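Local coordinates for sgbp-b (Bacteroides uniformis, PDB 7K44), which probably binds xyloglucan at the bacterial cell surface, as part of a locus for using this plant polysaccharide, at residues I155-R160 against F178-A183. Numbering follows the deposited sequence.
Sequences ITMGNR and FTMPRA
The carbonyl oxygen of A183 takes two N-H groups from the guanidinium of R160: NE gives the main hydrogen bond, R160 NE to A183 O at 2.8 Å, and NH2 adds a weak one at 3.3 Å. The main bond is bent, 145° at the hydrogen, and its donor sits above the carbonyl plane instead of in it. A turn at chi2 (-80°) folds the arginine so that its CD also lies against the preceding carbonyl, 3.1 Å from R182 O. The guanidinium of R182 stacks over one face of that of R160, their planes 24° apart and their centres separated by 4.2 Å; two like charges thus meet flat, probably at some cost, which the carbonyl oxygens near the edge of the R160 guanidinium may partly offset. Were R160 replaced by an alanine, A183 O would probably lose both donors and the R182 guanidinium the flat group it stacks on. Here two sheets of an IPT/TIG domain, an immunoglobulin-like beta-sandwich, face each other: strand 152-157 and the type II' turn M157-R160 belong to one, strand 175-179 to the other. Between them the polar edge gives way to an apolar interior. In one of its two modelled conformers M157, its chain bent near the sulfur, brings SD to 3.4 Å from M180 CE and rests the same sulfur near the ring of P181, while its methyl CE reaches the F178 ring obliquely, 3.9 Å from CZ. Further back along the strand, I155 places CG2 over one face of that ring, toward its rim, with CD1 4.1 Å from F178 CD2. L190 of the adjacent strand 188-194 touches both I155 and M157, V142 and V144 of strand 141-147 touch F178, and Y205 touches both M180 and A183.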
loop_
_atom_site.group_PDB
_atom_site.type_symbol
_atom_site.label_atom_id
_atom_site.label_comp_id
_atom_site.label_asym_id
_atom_site.label_seq_id
_atom_site.Cartn_x
_atom_site.Cartn_y
_atom_site.Cartn_z
ATOM N N ILE A 155 5.305 10.838 9.668
ATOM C CA ILE A 155 4.589 10.468 8.455
ATOM C C ILE A 155 3.547 11.549 8.219
ATOM O O ILE A 155 2.703 11.805 9.088
ATOM C CB ILE A 155 3.937 9.081 8.569
ATOM C CG1 ILE A 155 4.988 8.032 8.941
ATOM C CG2 ILE A 155 3.247 8.719 7.252
ATOM C CD1 ILE A 155 4.449 6.630 9.069
ATOM N N THR A 156 3.624 12.205 7.064
ATOM C CA THR A 156 2.835 13.397 6.808
ATOM C C THR A 156 2.150 13.306 5.449
ATOM O O THR A 156 2.569 12.565 4.552
ATOM C CB THR A 156 3.703 14.661 6.860
ATOM O OG1 THR A 156 4.705 14.590 5.839
ATOM C CG2 THR A 156 4.393 14.772 8.219
ATOM N N MET A 157 1.090 14.097 5.312
ATOM C CA MET A 157 0.323 14.165 4.069
ATOM C C MET A 157 -0.282 15.565 4.026
ATOM O O MET A 157 -1.259 15.841 4.724
ATOM C CB MET A 157 -0.758 13.094 4.046
ATOM C CG MET A 157 -1.374 12.833 5.408
ATOM S SD MET A 157 -2.384 11.348 5.464
ATOM C CE MET A 157 -1.182 10.073 5.132
ATOM N N GLY A 158 0.303 16.436 3.217
ATOM C CA GLY A 158 -0.165 17.813 3.235
ATOM C C GLY A 158 0.068 18.406 4.614
ATOM O O GLY A 158 1.159 18.298 5.184
ATOM N N ASN A 159 -0.973 19.016 5.179
ATOM C CA ASN A 159 -0.891 19.602 6.510
ATOM C C ASN A 159 -1.364 18.656 7.612
ATOM O O ASN A 159 -1.716 19.115 8.703
ATOM C CB ASN A 159 -1.667 20.917 6.556
ATOM C CG ASN A 159 -3.152 20.714 6.358
ATOM O OD1 ASN A 159 -3.581 19.714 5.777
ATOM N ND2 ASN A 159 -3.949 21.660 6.844
ATOM N N ARG A 160 -1.372 17.348 7.363
ATOM C CA ARG A 160 -1.740 16.353 8.363
ATOM C C ARG A 160 -0.522 15.521 8.735
ATOM O O ARG A 160 0.330 15.240 7.891
ATOM C CB ARG A 160 -2.816 15.401 7.829
ATOM C CG ARG A 160 -4.048 16.080 7.269
ATOM C CD ARG A 160 -5.005 16.522 8.378
ATOM N NE ARG A 160 -6.147 17.220 7.801
ATOM C CZ ARG A 160 -6.254 18.541 7.731
ATOM N NH1 ARG A 160 -5.292 19.310 8.224
ATOM N NH2 ARG A 160 -7.323 19.094 7.171
ATOM N N PHE A 178 0.015 2.340 9.525
ATOM C CA PHE A 178 -0.403 3.429 10.395
ATOM C C PHE A 178 -1.902 3.632 10.234
ATOM O O PHE A 178 -2.518 3.132 9.290
ATOM C CB PHE A 178 0.367 4.735 10.122
ATOM C CG PHE A 178 0.132 5.328 8.749
ATOM C CD1 PHE A 178 -0.899 6.232 8.539
ATOM C CD2 PHE A 178 0.965 5.004 7.676
ATOM C CE1 PHE A 178 -1.121 6.790 7.276
ATOM C CE2 PHE A 178 0.760 5.566 6.412
ATOM C CZ PHE A 178 -0.291 6.462 6.216
ATOM N N THR A 179 -2.487 4.371 11.171
ATOM C CA THR A 179 -3.893 4.733 11.089
ATOM C C THR A 179 -4.028 6.047 10.335
ATOM O O THR A 179 -3.347 7.029 10.652
ATOM C CB THR A 179 -4.500 4.865 12.484
ATOM O OG1 THR A 179 -4.369 3.610 13.167
ATOM C CG2 THR A 179 -5.978 5.271 12.390
ATOM N N MET A 180 -4.893 6.059 9.340
ATOM C CA MET A 180 -5.073 7.257 8.551
ATOM C C MET A 180 -5.678 8.351 9.422
ATOM O O MET A 180 -6.729 8.135 10.044
ATOM C CB MET A 180 -6.000 6.956 7.374
ATOM C CG MET A 180 -6.342 8.162 6.530
ATOM S SD MET A 180 -4.897 8.734 5.618
ATOM C CE MET A 180 -5.575 10.263 4.989
ATOM N N PRO A 181 -5.059 9.521 9.492
ATOM C CA PRO A 181 -5.627 10.618 10.286
ATOM C C PRO A 181 -6.736 11.345 9.541
ATOM O O PRO A 181 -7.211 10.872 8.502
ATOM C CB PRO A 181 -4.419 11.536 10.502
ATOM C CG PRO A 181 -3.578 11.320 9.283
ATOM C CD PRO A 181 -3.749 9.871 8.909
ATOM N N ARG A 182 -7.157 12.496 10.068
ATOM C CA ARG A 182 -8.096 13.356 9.359
ATOM C C ARG A 182 -7.593 13.622 7.947
ATOM O O ARG A 182 -6.397 13.813 7.726
ATOM C CB ARG A 182 -8.223 14.686 10.102
ATOM C CG ARG A 182 -9.393 15.533 9.650
ATOM C CD ARG A 182 -9.854 16.444 10.771
ATOM N NE ARG A 182 -9.152 17.724 10.735
ATOM C CZ ARG A 182 -8.100 18.023 11.490
ATOM N NH1 ARG A 182 -7.619 17.128 12.347
ATOM N NH2 ARG A 182 -7.525 19.215 11.391
ATOM N N ALA A 183 -8.525 13.642 7.003
ATOM C CA ALA A 183 -8.178 13.715 5.593
ATOM C C ALA A 183 -7.469 15.030 5.268
ATOM O O ALA A 183 -7.827 16.084 5.804
ATOM C CB ALA A 183 -9.451 13.616 4.750
#